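Local coordinates for protein chitooligosaccharide oxidase (Gibberella zeae, PDB 6Y0R) that oxidises the C1 hydroxyl of chitooligosaccharides to lactones with covalently bound FAD, reducing molecular oxygen to hydrogen peroxide, at residues A263-Q268 / K291-L296; D253-G258 / T401-Q406. One frame throughout, in Å; residues are numbered along the deposited sequence.

Contact 1 (A263-Q268 / K291-L296)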
loop_
_atom_site.group_PDB
_atom_site.type_symbol
_atom_site.label_atom_id
_atom_site.label_comp_id
_atom_site.label_asym_id
_atom_site.label_seq_id
_atom_site.Cartn_x
_atom_site.Cartn_y
_atom_site.Cartn_z
ATOM N N ALA A 263 -18.547 8.162 8.254
ATOM C CA ALA A 263 -17.769 7.515 7.181
ATOM C C ALA A 263 -17.155 8.582 6.252
ATOM O O ALA A 263 -16.134 8.285 5.624
ATOM C CB ALA A 263 -18.650 6.559 6.403
ATOM N N GLU A 264 -17.803 9.741 6.093
ATOM C CA GLU A 264 -17.306 10.815 5.197
ATOM C C GLU A 264 -15.948 11.374 5.635
ATOM O O GLU A 264 -15.375 12.121 4.812
ATOM C CB GLU A 264 -18.338 11.955 5.170
ATOM C CG GLU A 264 -19.551 11.605 4.334
ATOM C CD GLU A 264 -20.529 10.611 4.947
ATOM O OE1 GLU A 264 -20.566 10.478 6.198
ATOM O OE2 GLU A 264 -21.233 9.948 4.156
ATOM N N ILE A 265 -15.474 11.101 6.872
ATOM C CA ILE A 265 -14.153 11.602 7.320
ATOM C C ILE A 265 -13.134 10.452 7.270
ATOM O O ILE A 265 -13.416 9.416 7.801
ATOM C CB ILE A 265 -14.185 12.180 8.734
ATOM C CG1 ILE A 265 -15.200 13.302 8.921
ATOM C CG2 ILE A 265 -12.791 12.607 9.119
ATOM C CD1 ILE A 265 -15.328 13.721 10.318
ATOM N N THR A 266 -11.985 10.672 6.644
ATOM C CA THR A 266 -10.780 9.846 6.792
ATOM C C THR A 266 -9.678 10.788 7.249
ATOM O O THR A 266 -9.544 11.857 6.646
ATOM C CB THR A 266 -10.453 9.044 5.530
ATOM O OG1 THR A 266 -11.530 8.164 5.158
ATOM C CG2 THR A 266 -9.192 8.226 5.725
ATOM N N MET A 267 -8.972 10.466 8.324
ATOM C CA MET A 267 -7.942 11.394 8.776
ATOM C C MET A 267 -6.847 10.663 9.525
ATOM O O MET A 267 -7.013 9.460 9.888
ATOM C CB MET A 267 -8.518 12.505 9.658
ATOM C CG MET A 267 -9.083 12.067 10.942
ATOM S SD MET A 267 -9.766 13.611 11.727
ATOM C CE MET A 267 -8.524 14.800 11.283
ATOM N N GLN A 268 -5.768 11.393 9.701
ATOM C CA GLN A 268 -4.540 10.847 10.296
ATOM C C GLN A 268 -3.825 11.906 11.137
ATOM O O GLN A 268 -3.971 13.104 10.886
ATOM C CB GLN A 268 -3.670 10.286 9.173
ATOM C CG GLN A 268 -3.216 11.354 8.219
ATOM C CD GLN A 268 -2.476 10.810 7.013
ATOM O OE1 GLN A 268 -2.158 9.621 6.911
ATOM N NE2 GLN A 268 -2.290 11.692 6.036
ATOM N N LYS A 291 -18.429 21.826 11.028
ATOM C CA LYS A 291 -19.425 21.360 12.038
ATOM C C LYS A 291 -19.070 19.960 12.542
ATOM O O LYS A 291 -19.066 19.731 13.770
ATOM C CB LYS A 291 -20.837 21.413 11.466
ATOM C CG LYS A 291 -21.344 22.830 11.254
ATOM C CD LYS A 291 -22.659 22.936 10.493
ATOM C CE LYS A 291 -22.813 24.301 9.839
ATOM N NZ LYS A 291 -24.196 24.813 9.956
ATOM N N ALA A 292 -18.649 19.077 11.645
ATOM C CA ALA A 292 -18.315 17.670 11.987
ATOM C C ALA A 292 -17.091 17.599 12.898
ATOM O O ALA A 292 -17.033 16.663 13.747
ATOM C CB ALA A 292 -18.071 16.873 10.735
ATOM N N LEU A 293 -16.118 18.489 12.721
ATOM C CA LEU A 293 -14.873 18.453 13.544
ATOM C C LEU A 293 -14.992 19.216 14.858
ATOM O O LEU A 293 -14.105 19.091 15.692
ATOM C CB LEU A 293 -13.720 19.028 12.722
ATOM C CG LEU A 293 -13.133 18.105 11.686
ATOM C CD1 LEU A 293 -11.955 18.814 11.007
ATOM C CD2 LEU A 293 -12.702 16.788 12.281
ATOM N N GLN A 294 -16.023 20.039 15.035
ATOM C CA GLN A 294 -16.091 20.933 16.210
ATOM C C GLN A 294 -15.922 20.136 17.506
ATOM O O GLN A 294 -15.213 20.602 18.376
ATOM C CB GLN A 294 -17.364 21.788 16.148
ATOM C CG GLN A 294 -17.278 23.060 16.969
ATOM C CD GLN A 294 -16.019 23.895 16.823
ATOM O OE1 GLN A 294 -15.483 24.098 15.739
ATOM N NE2 GLN A 294 -15.524 24.395 17.940
ATOM N N PRO A 295 -16.495 18.931 17.723
ATOM C CA PRO A 295 -16.211 18.201 18.965
ATOM C C PRO A 295 -14.733 17.875 19.210
ATOM O O PRO A 295 -14.274 17.871 20.354
ATOM C CB PRO A 295 -17.019 16.900 18.822
ATOM C CG PRO A 295 -18.096 17.265 17.838
ATOM C CD PRO A 295 -17.456 18.231 16.860
ATOM N N LEU A 296 -14.003 17.541 18.149
ATOM C CA LEU A 296 -12.559 17.261 18.289
ATOM C C LEU A 296 -11.807 18.547 18.592
ATOM O O LEU A 296 -10.965 18.557 19.485
ATOM C CB LEU A 296 -12.036 16.663 16.985
ATOM C CG LEU A 296 -10.578 16.251 17.068
ATOM C CD1 LEU A 296 -10.438 15.119 18.044
ATOM C CD2 LEU A 296 -10.082 15.894 15.669
#
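Ile265 and Met267 on one side, Ala292 and Leu293 on the other, join strand 265-272 to helix 286-300 in the layer of helices packed on the seven-stranded antiparallel sheet. Ile265 and Met267 lie two apart on the strand, and both point at the helix, whereas Thr266 between them turns to the other face and bonds Arg173. Along Ile265, CB and CG2 stay clear of the helix segment. CG1 stands anti to the carbonyl carbon (chi1 -56°) and, with chi2 near 173°, sends CD1 straight out to the helix. That methyl meets two partners: Ala292 CB at 4.2 Å and, at the limit of contact, Leu293 CD2 at 4.5 Å from Ile265 CD1. The segment axes come no closer than 11.6 Å and cross at -40°, which fits contact by side-chain ends alone and a modest buried area of 159 Å². Phe236 of strand 233-239 touches Ile265, Met267 and Leu293, placing all three in one apolar core. The contacts are all between apolar groups, and the Met267 side chain stays about 13 Å from the FAD. Leu293 CD2 reaches both strand residues, its second neighbour being Met267 SD at 4.4 Å from Leu293 CD2.

Contact 2 (D253-G258 / T401-Q406)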
loop_
_atom_site.group_PDB
_atom_site.type_symbol
_atom_site.label_atom_id
_atom_site.label_comp_id
_atom_site.label_asym_id
_atom_site.label_seq_id
_atom_site.Cartn_x
_atom_site.Cartn_y
_atom_site.Cartn_z
ATOM N N ASP A 253 -7.933 11.350 22.557
ATOM C CA ASP A 253 -9.171 12.047 22.147
ATOM C C ASP A 253 -9.349 11.938 20.639
ATOM O O ASP A 253 -10.471 11.711 20.176
ATOM C CB ASP A 253 -9.156 13.507 22.541
ATOM C CG ASP A 253 -9.310 13.731 24.038
ATOM O OD1 ASP A 253 -9.784 12.787 24.746
ATOM O OD2 ASP A 253 -8.933 14.840 24.468
ATOM N N PHE A 254 -8.248 12.004 19.895
ATOM C CA PHE A 254 -8.279 11.788 18.432
ATOM C C PHE A 254 -8.840 10.399 18.137
ATOM O O PHE A 254 -9.746 10.212 17.316
ATOM C CB PHE A 254 -6.859 11.959 17.885
ATOM C CG PHE A 254 -6.689 11.820 16.391
ATOM C CD1 PHE A 254 -7.132 12.793 15.519
ATOM C CD2 PHE A 254 -6.060 10.709 15.872
ATOM C CE1 PHE A 254 -6.948 12.650 14.152
ATOM C CE2 PHE A 254 -5.865 10.570 14.500
ATOM C CZ PHE A 254 -6.332 11.535 13.637
ATOM N N GLN A 255 -8.242 9.371 18.747
ATOM C CA GLN A 255 -8.710 7.986 18.572
ATOM C C GLN A 255 -10.209 7.849 18.919
ATOM O O GLN A 255 -10.942 7.204 18.158
ATOM C CB GLN A 255 -7.858 7.081 19.444
ATOM C CG GLN A 255 -8.463 5.707 19.610
ATOM C CD GLN A 255 -7.717 4.866 20.613
ATOM O OE1 GLN A 255 -8.031 4.844 21.818
ATOM N NE2 GLN A 255 -6.676 4.235 20.147
ATOM N N GLU A 256 -10.627 8.347 20.079
ATOM C CA GLU A 256 -12.034 8.178 20.549
ATOM C C GLU A 256 -12.984 8.882 19.590
ATOM O O GLU A 256 -14.090 8.343 19.350
ATOM C CB GLU A 256 -12.193 8.719 21.965
ATOM C CG GLU A 256 -11.425 7.888 22.979
ATOM C CD GLU A 256 -11.742 6.408 22.931
ATOM O OE1 GLU A 256 -10.870 5.616 22.549
ATOM O OE2 GLU A 256 -12.874 6.041 23.261
ATOM N N PHE A 257 -12.622 10.072 19.085
ATOM C CA PHE A 257 -13.431 10.775 18.066
ATOM C C PHE A 257 -13.559 9.881 16.837
ATOM O O PHE A 257 -14.624 9.725 16.260
ATOM C CB PHE A 257 -12.834 12.140 17.731
ATOM C CG PHE A 257 -13.583 12.898 16.674
ATOM C CD1 PHE A 257 -14.666 13.708 17.013
ATOM C CD2 PHE A 257 -13.200 12.832 15.359
ATOM C CE1 PHE A 257 -15.355 14.399 16.033
ATOM C CE2 PHE A 257 -13.878 13.539 14.380
ATOM C CZ PHE A 257 -14.946 14.342 14.715
ATOM N N GLY A 258 -12.453 9.269 16.423
ATOM C CA GLY A 258 -12.418 8.413 15.233
ATOM C C GLY A 258 -13.377 7.250 15.342
ATOM O O GLY A 258 -13.976 6.893 14.302
ATOM N N THR A 401 -8.861 -3.969 13.559
ATOM C CA THR A 401 -7.994 -2.933 14.124
ATOM C C THR A 401 -8.616 -1.556 13.883
ATOM O O THR A 401 -9.446 -1.416 12.969
ATOM C CB THR A 401 -6.577 -3.116 13.577
ATOM O OG1 THR A 401 -6.690 -3.281 12.166
ATOM C CG2 THR A 401 -5.855 -4.310 14.148
ATOM N N LEU A 402 -8.287 -0.579 14.724
ATOM C CA LEU A 402 -8.801 0.799 14.610
ATOM C C LEU A 402 -7.754 1.671 13.930
ATOM O O LEU A 402 -8.153 2.655 13.300
ATOM C CB LEU A 402 -9.124 1.309 16.025
ATOM C CG LEU A 402 -9.628 2.740 16.160
ATOM C CD1 LEU A 402 -10.913 2.968 15.345
ATOM C CD2 LEU A 402 -9.884 3.064 17.615
ATOM N N LEU A 403 -6.456 1.411 14.210
ATOM C CA LEU A 403 -5.356 2.312 13.874
ATOM C C LEU A 403 -4.415 1.630 12.900
ATOM O O LEU A 403 -4.141 0.422 13.045
ATOM C CB LEU A 403 -4.600 2.705 15.157
ATOM C CG LEU A 403 -5.426 3.340 16.274
ATOM C CD1 LEU A 403 -4.537 3.560 17.494
ATOM C CD2 LEU A 403 -6.041 4.634 15.823
ATOM N N LEU A 404 -3.880 2.429 11.996
ATOM C CA LEU A 404 -2.759 2.025 11.126
ATOM C C LEU A 404 -1.654 3.041 11.349
ATOM O O LEU A 404 -1.837 4.232 11.029
ATOM C CB LEU A 404 -3.178 2.018 9.654
ATOM C CG LEU A 404 -2.050 1.798 8.638
ATOM C CD1 LEU A 404 -1.127 0.708 9.084
ATOM C CD2 LEU A 404 -2.574 1.479 7.250
ATOM N N PHE A 405 -0.511 2.585 11.822
ATOM C CA PHE A 405 0.656 3.447 11.960
ATOM C C PHE A 405 1.643 3.125 10.822
ATOM O O PHE A 405 1.867 1.911 10.469
ATOM C CB PHE A 405 1.412 3.168 13.260
ATOM C CG PHE A 405 0.706 3.545 14.537
ATOM C CD1 PHE A 405 -0.242 2.704 15.092
ATOM C CD2 PHE A 405 0.969 4.750 15.157
ATOM C CE1 PHE A 405 -0.896 3.059 16.263
ATOM C CE2 PHE A 405 0.332 5.089 16.331
ATOM C CZ PHE A 405 -0.597 4.242 16.885
ATOM N N GLN A 406 2.227 4.196 10.288
ATOM C CA GLN A 406 3.367 4.100 9.373
ATOM C C GLN A 406 4.575 4.788 10.025
ATOM O O GLN A 406 4.417 5.908 10.474
ATOM C CB GLN A 406 3.039 4.707 8.020
ATOM C CG GLN A 406 4.259 4.651 7.137
ATOM C CD GLN A 406 4.021 5.175 5.748
ATOM O OE1 GLN A 406 3.062 5.924 5.441
ATOM N NE2 GLN A 406 4.916 4.786 4.881
#
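A classic beta bulge at the start of strand 403-411 defines this contact: Leu402 and Leu403 both face Ala346 of the neighbouring strand 338-346, and backbone bonds run from each of them to that residue. Consecutive residues of a regular strand would point to opposite faces; here both side chains leave toward helix 247-260 and meet Gln255. The nearest backbone pair, Gln255 and Leu403, has CA atoms 8.1 Å apart, a gap filled by side chains. Gln255 carries its CG anti to the backbone N (chi1 166°) and stays extended beyond it, which lays the aliphatic stem across the leucines. Its middle meets Leu402, whose stem runs at a slant to it: Gln255 CG is 3.6 Å and Gln255 CD 4.1 Å from Leu402 CD2. The amide end passes over Leu403 instead, the two side chains at roughly a right angle, with Gln255 CD 4.6 Å from Leu403 CD1. All three residues are buried, the glutamine stem and amide lie against leucine methyls, and 161 Å² is covered between the segments. Leu402 also packs on Ala348, and its carbonyl O makes a weak hydrogen bond to Thr379 OG1.

Both contacts set helices against one antiparallel sheet and both are buried, though Ala292 keeps some exposure in contact 1, which lies farther out, 23 Å from the chain centre against 18 Å for contact 2. They use different strands: 265-272 in contact 1 and 403-411 in contact 2, with 371-378 between them in the sheet. Helix 247-260 connects the two, their centres being about 12 Å apart. Phe254 CE1 lies 3.8 Å from Met267 SD, and Phe257 CB lies 3.8 Å from Leu296 CD1, so two aromatic residues of segment 253-258 that do not touch 401-406 pack on the segments of contact 1. In chemistry, contact 1 is wholly apolar, whereas contact 2 sets a glutamine stem and amide against leucine methyls gathered by a bulge.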